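Sugar ABC transporter (Sugar-binding protein) (Bacillus halodurans, PDB 4YO7) binds myo-inositol and probably delivers it, as the solute-binding component, to an ABC transporter for uptake into the cell. Local coordinates at residues Asn167-His180 with His197-Phe210. Residues are numbered along the deposited sequence; the frame is centred on the assembly and turned at random.
Sequences NEGNIAIMDGELGH and HDGLEVVLQGTAKF. With NA (sodium ion), chain G.
Strands 169-175 and 200-207 pair in parallel, their axes 14° apart, through eight backbone hydrogen bonds running from G169 N to G199 O up to A208 N to D175 O; the register slips by one residue after I171, where V203 is the extra residue of a beta bulge. V203 turns toward the partner strand there and meets the amide of N170, V203 CG1 lying 3.5 Å from N170 CG, while the ND2 of that amide is bonded to E228 O. Just before the two strands begin, the N167 amide lies stacked over one face of the H197 imidazole, planes 19° apart, with N167 CG 3.4 Å from H197 ND1. The turn 197-200 also gives H197 O and L200 O to a sodium ion, whose shell I194 O and three waters complete.

Farther along, I173 CD1 meets V202 CG2 at 3.8 Å. Q205 is fully extended, CG anti to its backbone N (chi1 -176°), a reach that lets Q205 NE2 hydrogen-bond D175 OD2 (2.9 Å) from its syn side, tilted out of the carboxylate plane; T187 and Q183 hold the other carboxylate oxygen, and K191 takes Q205 OE1. At the C-terminal end of strand 200-207, T207 OG1 is hydrogen-bonded to G176 O (2.7 Å) and accepts a hydrogen bond from K209 N, an ST turn. G176 CA lies over the face of the F210 ring, 3.7 Å from its centroid, a CH-pi contact; F210 approaches the bound inositol.

Strand 169-175, helix 181-195 and strand 200-207 form a beta-alpha-beta crossover: the helix covers the I173, V202 and Q205 face, W222 of helix 212-224 packs on A172 and L204, and strand 231-234 continues the sheet beyond 169-175, leaving 200-207 outermost.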
loop_
_atom_site.group_PDB
_atom_site.type_symbol
_atom_site.label_atom_id
_atom_site.label_comp_id
_atom_site.label_asym_id
_atom_site.label_seq_id
_atom_site.Cartn_x
_atom_site.Cartn_y
_atom_site.Cartn_z
ATOM N N ASN A 167 22.125 8.354 -13.449
ATOM C CA ASN A 167 21.483 9.667 -13.368
ATOM C C ASN A 167 21.068 10.266 -14.708
ATOM O O ASN A 167 20.849 11.472 -14.821
ATOM C CB ASN A 167 22.400 10.631 -12.631
ATOM C CG ASN A 167 22.606 10.222 -11.201
ATOM O OD1 ASN A 167 21.741 9.568 -10.610
ATOM N ND2 ASN A 167 23.735 10.598 -10.630
ATOM N N GLU A 168 20.920 9.420 -15.721
ATOM C CA GLU A 168 20.493 9.892 -17.030
ATOM C C GLU A 168 19.412 9.003 -17.604
ATOM O O GLU A 168 19.624 7.808 -17.803
ATOM C CB GLU A 168 21.678 9.949 -18.007
ATOM C CG GLU A 168 22.793 10.879 -17.560
ATOM C CD GLU A 168 23.836 11.111 -18.639
ATOM O OE1 GLU A 168 23.820 10.382 -19.656
ATOM O OE2 GLU A 168 24.670 12.028 -18.467
ATOM N N GLY A 169 18.272 9.600 -17.923
ATOM C CA GLY A 169 17.199 8.838 -18.537
ATOM C C GLY A 169 15.848 9.512 -18.533
ATOM O O GLY A 169 15.560 10.385 -17.711
ATOM N N ASN A 170 15.020 9.071 -19.475
ATOM C CA ASN A 170 13.625 9.461 -19.565
ATOM C C ASN A 170 12.771 8.535 -18.712
ATOM O O ASN A 170 12.818 7.327 -18.890
ATOM C CB ASN A 170 13.154 9.405 -21.011
ATOM C CG ASN A 170 13.755 10.503 -21.870
ATOM O OD1 ASN A 170 14.384 11.434 -21.372
ATOM N ND2 ASN A 170 13.520 10.415 -23.168
ATOM N N ILE A 171 12.026 9.109 -17.780
ATOM C CA ILE A 171 11.276 8.331 -16.805
ATOM C C ILE A 171 9.790 8.403 -17.129
ATOM O O ILE A 171 9.271 9.486 -17.389
ATOM C CB ILE A 171 11.527 8.854 -15.385
ATOM C CG1 ILE A 171 13.032 9.013 -15.119
ATOM C CG2 ILE A 171 10.880 7.932 -14.369
ATOM C CD1 ILE A 171 13.818 7.734 -15.276
ATOM N N ALA A 172 9.111 7.253 -17.113
ATOM C CA ALA A 172 7.654 7.177 -17.191
ATOM C C ALA A 172 7.145 6.712 -15.829
ATOM O O ALA A 172 7.545 5.650 -15.351
ATOM C CB ALA A 172 7.227 6.208 -18.292
ATOM N N ILE A 173 6.314 7.534 -15.190
ATOM C CA ILE A 173 5.781 7.233 -13.867
ATOM C C ILE A 173 4.346 6.747 -13.968
ATOM O O ILE A 173 3.502 7.434 -14.553
ATOM C CB ILE A 173 5.824 8.473 -12.934
ATOM C CG1 ILE A 173 7.278 8.852 -12.631
ATOM C CG2 ILE A 173 5.086 8.198 -11.619
ATOM C CD1 ILE A 173 7.428 10.124 -11.821
HETATM N N MSE A 174 4.076 5.567 -13.406
HETATM C CA MSE A 174 2.706 5.056 -13.273
HETATM C C MSE A 174 2.165 5.382 -11.894
HETATM O O MSE A 174 2.553 4.787 -10.890
HETATM C CB MSE A 174 2.628 3.544 -13.520
HETATM C CG MSE A 174 3.042 3.178 -14.902
HETATM SE SE MSE A 174 2.647 1.277 -15.216
HETATM C CE MSE A 174 2.714 1.330 -17.157
ATOM N N ASP A 175 1.272 6.361 -11.871
ATOM C CA ASP A 175 0.484 6.679 -10.683
ATOM C C ASP A 175 -0.473 5.561 -10.341
ATOM O O ASP A 175 -1.092 4.923 -11.224
ATOM C CB ASP A 175 -0.348 7.972 -10.860
ATOM C CG ASP A 175 0.432 9.250 -10.626
ATOM O OD1 ASP A 175 1.226 9.360 -9.648
ATOM O OD2 ASP A 175 0.192 10.202 -11.413
ATOM N N GLY A 176 -0.617 5.320 -9.049
ATOM C CA GLY A 176 -1.660 4.451 -8.560
ATOM C C GLY A 176 -3.018 5.151 -8.535
ATOM O O GLY A 176 -3.279 6.091 -9.323
ATOM N N GLU A 177 -3.893 4.676 -7.660
ATOM C CA GLU A 177 -5.245 5.222 -7.568
ATOM C C GLU A 177 -5.193 6.690 -7.143
ATOM O O GLU A 177 -4.668 7.061 -6.076
ATOM C CB GLU A 177 -6.108 4.383 -6.608
ATOM C CG GLU A 177 -6.359 3.002 -7.182
ATOM C CD GLU A 177 -7.092 2.050 -6.259
ATOM O OE1 GLU A 177 -8.033 2.467 -5.558
ATOM O OE2 GLU A 177 -6.741 0.856 -6.290
ATOM N N LEU A 178 -5.679 7.546 -8.028
ATOM C CA LEU A 178 -5.455 8.963 -7.873
ATOM C C LEU A 178 -6.132 9.495 -6.628
ATOM O O LEU A 178 -7.337 9.278 -6.372
ATOM C CB LEU A 178 -5.939 9.751 -9.108
ATOM C CG LEU A 178 -5.093 9.562 -10.371
ATOM C CD1 LEU A 178 -5.742 10.338 -11.541
ATOM C CD2 LEU A 178 -3.633 9.925 -10.227
ATOM N N GLY A 179 -5.314 10.205 -5.875
ATOM C CA GLY A 179 -5.728 10.816 -4.626
ATOM C C GLY A 179 -5.483 9.972 -3.377
ATOM O O GLY A 179 -5.665 10.478 -2.261
ATOM N N HIS A 180 -5.128 8.704 -3.538
ATOM C CA HIS A 180 -4.634 7.948 -2.390
ATOM C C HIS A 180 -3.356 8.635 -1.922
ATOM O O HIS A 180 -2.557 9.087 -2.741
ATOM C CB HIS A 180 -4.329 6.501 -2.744
ATOM C CG HIS A 180 -5.538 5.642 -2.938
ATOM N ND1 HIS A 180 -5.484 4.269 -2.833
ATOM C CD2 HIS A 180 -6.817 5.942 -3.252
ATOM C CE1 HIS A 180 -6.678 3.760 -3.058
ATOM N NE2 HIS A 180 -7.513 4.757 -3.311
ATOM N N HIS A 197 18.623 15.518 -10.244
ATOM C CA HIS A 197 19.512 15.126 -11.344
ATOM C C HIS A 197 19.099 15.677 -12.705
ATOM O O HIS A 197 18.066 15.319 -13.237
ATOM C CB HIS A 197 19.594 13.603 -11.414
ATOM C CG HIS A 197 20.057 12.970 -10.139
ATOM N ND1 HIS A 197 21.381 12.988 -9.745
ATOM C CD2 HIS A 197 19.379 12.326 -9.158
ATOM C CE1 HIS A 197 21.497 12.376 -8.578
ATOM N NE2 HIS A 197 20.301 11.964 -8.197
ATOM N N ASP A 198 19.925 16.542 -13.282
ATOM C CA ASP A 198 19.532 17.225 -14.508
ATOM C C ASP A 198 19.266 16.273 -15.676
ATOM O O ASP A 198 18.441 16.578 -16.538
ATOM C CB ASP A 198 20.597 18.247 -14.891
ATOM C CG ASP A 198 20.615 19.437 -13.944
ATOM O OD1 ASP A 198 19.620 19.623 -13.211
ATOM O OD2 ASP A 198 21.616 20.180 -13.932
ATOM N N GLY A 199 19.932 15.119 -15.695
ATOM C CA GLY A 199 19.760 14.154 -16.776
ATOM C C GLY A 199 18.547 13.250 -16.631
ATOM O O GLY A 199 18.235 12.478 -17.548
ATOM N N LEU A 200 17.865 13.338 -15.489
ATOM C CA LEU A 200 16.618 12.601 -15.267
ATOM C C LEU A 200 15.432 13.518 -15.533
ATOM O O LEU A 200 15.372 14.643 -15.034
ATOM C CB LEU A 200 16.547 12.048 -13.842
ATOM C CG LEU A 200 17.598 11.022 -13.425
ATOM C CD1 LEU A 200 17.436 10.637 -11.956
ATOM C CD2 LEU A 200 17.486 9.791 -14.298
ATOM N N GLU A 201 14.502 13.031 -16.338
ATOM C CA GLU A 201 13.341 13.817 -16.714
ATOM C C GLU A 201 12.104 12.930 -16.792
ATOM O O GLU A 201 12.142 11.849 -17.374
ATOM C CB GLU A 201 13.590 14.502 -18.069
ATOM C CG GLU A 201 12.576 15.578 -18.420
ATOM C CD GLU A 201 12.836 16.201 -19.784
ATOM O OE1 GLU A 201 13.854 15.849 -20.417
ATOM O OE2 GLU A 201 12.019 17.040 -20.220
ATOM N N VAL A 202 11.005 13.407 -16.221
ATOM C CA VAL A 202 9.717 12.733 -16.365
ATOM C C VAL A 202 9.157 13.072 -17.739
ATOM O O VAL A 202 8.876 14.242 -18.037
ATOM C CB VAL A 202 8.725 13.143 -15.260
ATOM C CG1 VAL A 202 7.350 12.472 -15.476
ATOM C CG2 VAL A 202 9.285 12.792 -13.869
ATOM N N VAL A 203 9.020 12.059 -18.592
ATOM C CA VAL A 203 8.494 12.278 -19.936
ATOM C C VAL A 203 7.042 11.814 -20.092
ATOM O O VAL A 203 6.352 12.267 -21.000
ATOM C CB VAL A 203 9.348 11.574 -21.028
ATOM C CG1 VAL A 203 10.758 12.171 -21.049
ATOM C CG2 VAL A 203 9.399 10.058 -20.833
ATOM N N LEU A 204 6.592 10.932 -19.203
ATOM C CA LEU A 204 5.229 10.409 -19.231
ATOM C C LEU A 204 4.792 10.210 -17.796
ATOM O O LEU A 204 5.589 9.791 -16.953
ATOM C CB LEU A 204 5.143 9.086 -19.987
ATOM C CG LEU A 204 5.399 9.145 -21.487
ATOM C CD1 LEU A 204 5.697 7.757 -22.017
ATOM C CD2 LEU A 204 4.232 9.762 -22.238
ATOM N N GLN A 205 3.529 10.515 -17.522
ATOM C CA GLN A 205 2.961 10.263 -16.207
ATOM C C GLN A 205 1.482 10.002 -16.394
ATOM O O GLN A 205 0.765 10.837 -16.939
ATOM C CB GLN A 205 3.165 11.439 -15.262
ATOM C CG GLN A 205 2.670 11.141 -13.868
ATOM C CD GLN A 205 2.863 12.294 -12.906
ATOM O OE1 GLN A 205 3.578 13.264 -13.196
ATOM N NE2 GLN A 205 2.213 12.202 -11.752
ATOM N N GLY A 206 1.040 8.838 -15.946
ATOM C CA GLY A 206 -0.346 8.471 -16.047
ATOM C C GLY A 206 -0.710 7.476 -14.975
ATOM O O GLY A 206 0.170 6.858 -14.394
ATOM N N THR A 207 -2.005 7.297 -14.743
ATOM C CA THR A 207 -2.468 6.359 -13.714
ATOM C C THR A 207 -2.921 5.021 -14.302
ATOM O O THR A 207 -3.639 4.949 -15.319
ATOM C CB THR A 207 -3.600 6.963 -12.883
ATOM O OG1 THR A 207 -4.033 6.037 -11.882
ATOM C CG2 THR A 207 -4.777 7.337 -13.742
ATOM N N ALA A 208 -2.500 3.948 -13.647
ATOM C CA ALA A 208 -3.011 2.608 -13.962
ATOM C C ALA A 208 -3.645 1.978 -12.713
ATOM O O ALA A 208 -3.806 0.763 -12.615
ATOM C CB ALA A 208 -1.918 1.717 -14.568
ATOM N N LYS A 209 -4.087 2.837 -11.797
ATOM C CA LYS A 209 -5.092 2.473 -10.803
ATOM C C LYS A 209 -4.702 1.272 -9.934
ATOM O O LYS A 209 -5.561 0.511 -9.512
ATOM C CB LYS A 209 -6.426 2.197 -11.500
ATOM C CG LYS A 209 -6.899 3.358 -12.374
ATOM C CD LYS A 209 -8.180 3.020 -13.133
ATOM C CE LYS A 209 -8.615 4.171 -14.025
ATOM N NZ LYS A 209 -9.530 5.103 -13.341
ATOM N N PHE A 210 -3.409 1.153 -9.641
ATOM C CA PHE A 210 -2.823 0.053 -8.859
ATOM C C PHE A 210 -3.110 -1.323 -9.442
ATOM O O PHE A 210 -2.937 -2.342 -8.739
ATOM C CB PHE A 210 -3.293 0.099 -7.403
ATOM C CG PHE A 210 -2.602 1.132 -6.540
ATOM C CD1 PHE A 210 -1.232 1.383 -6.640
ATOM C CD2 PHE A 210 -3.325 1.819 -5.590
ATOM C CE1 PHE A 210 -0.615 2.281 -5.812
ATOM C CE2 PHE A 210 -2.705 2.731 -4.771
ATOM C CZ PHE A 210 -1.344 2.969 -4.894
HETATM NA NA NA G . 15.809 16.204 -13.307
HETATM O O HOH W 1 22.155 13.779 -14.439
HETATM O O HOH W 2 16.755 12.528 -20.198
HETATM O O HOH W 3 14.130 14.022 -22.275
HETATM O O HOH W 4 -6.868 -1.246 -8.156
HETATM O O HOH W 5 -6.568 6.265 -10.563
HETATM O O HOH W 6 16.060 17.672 -15.302
HETATM O O HOH W 7 16.820 18.136 -12.317
HETATM O O HOH W 8 13.607 17.040 -13.308
#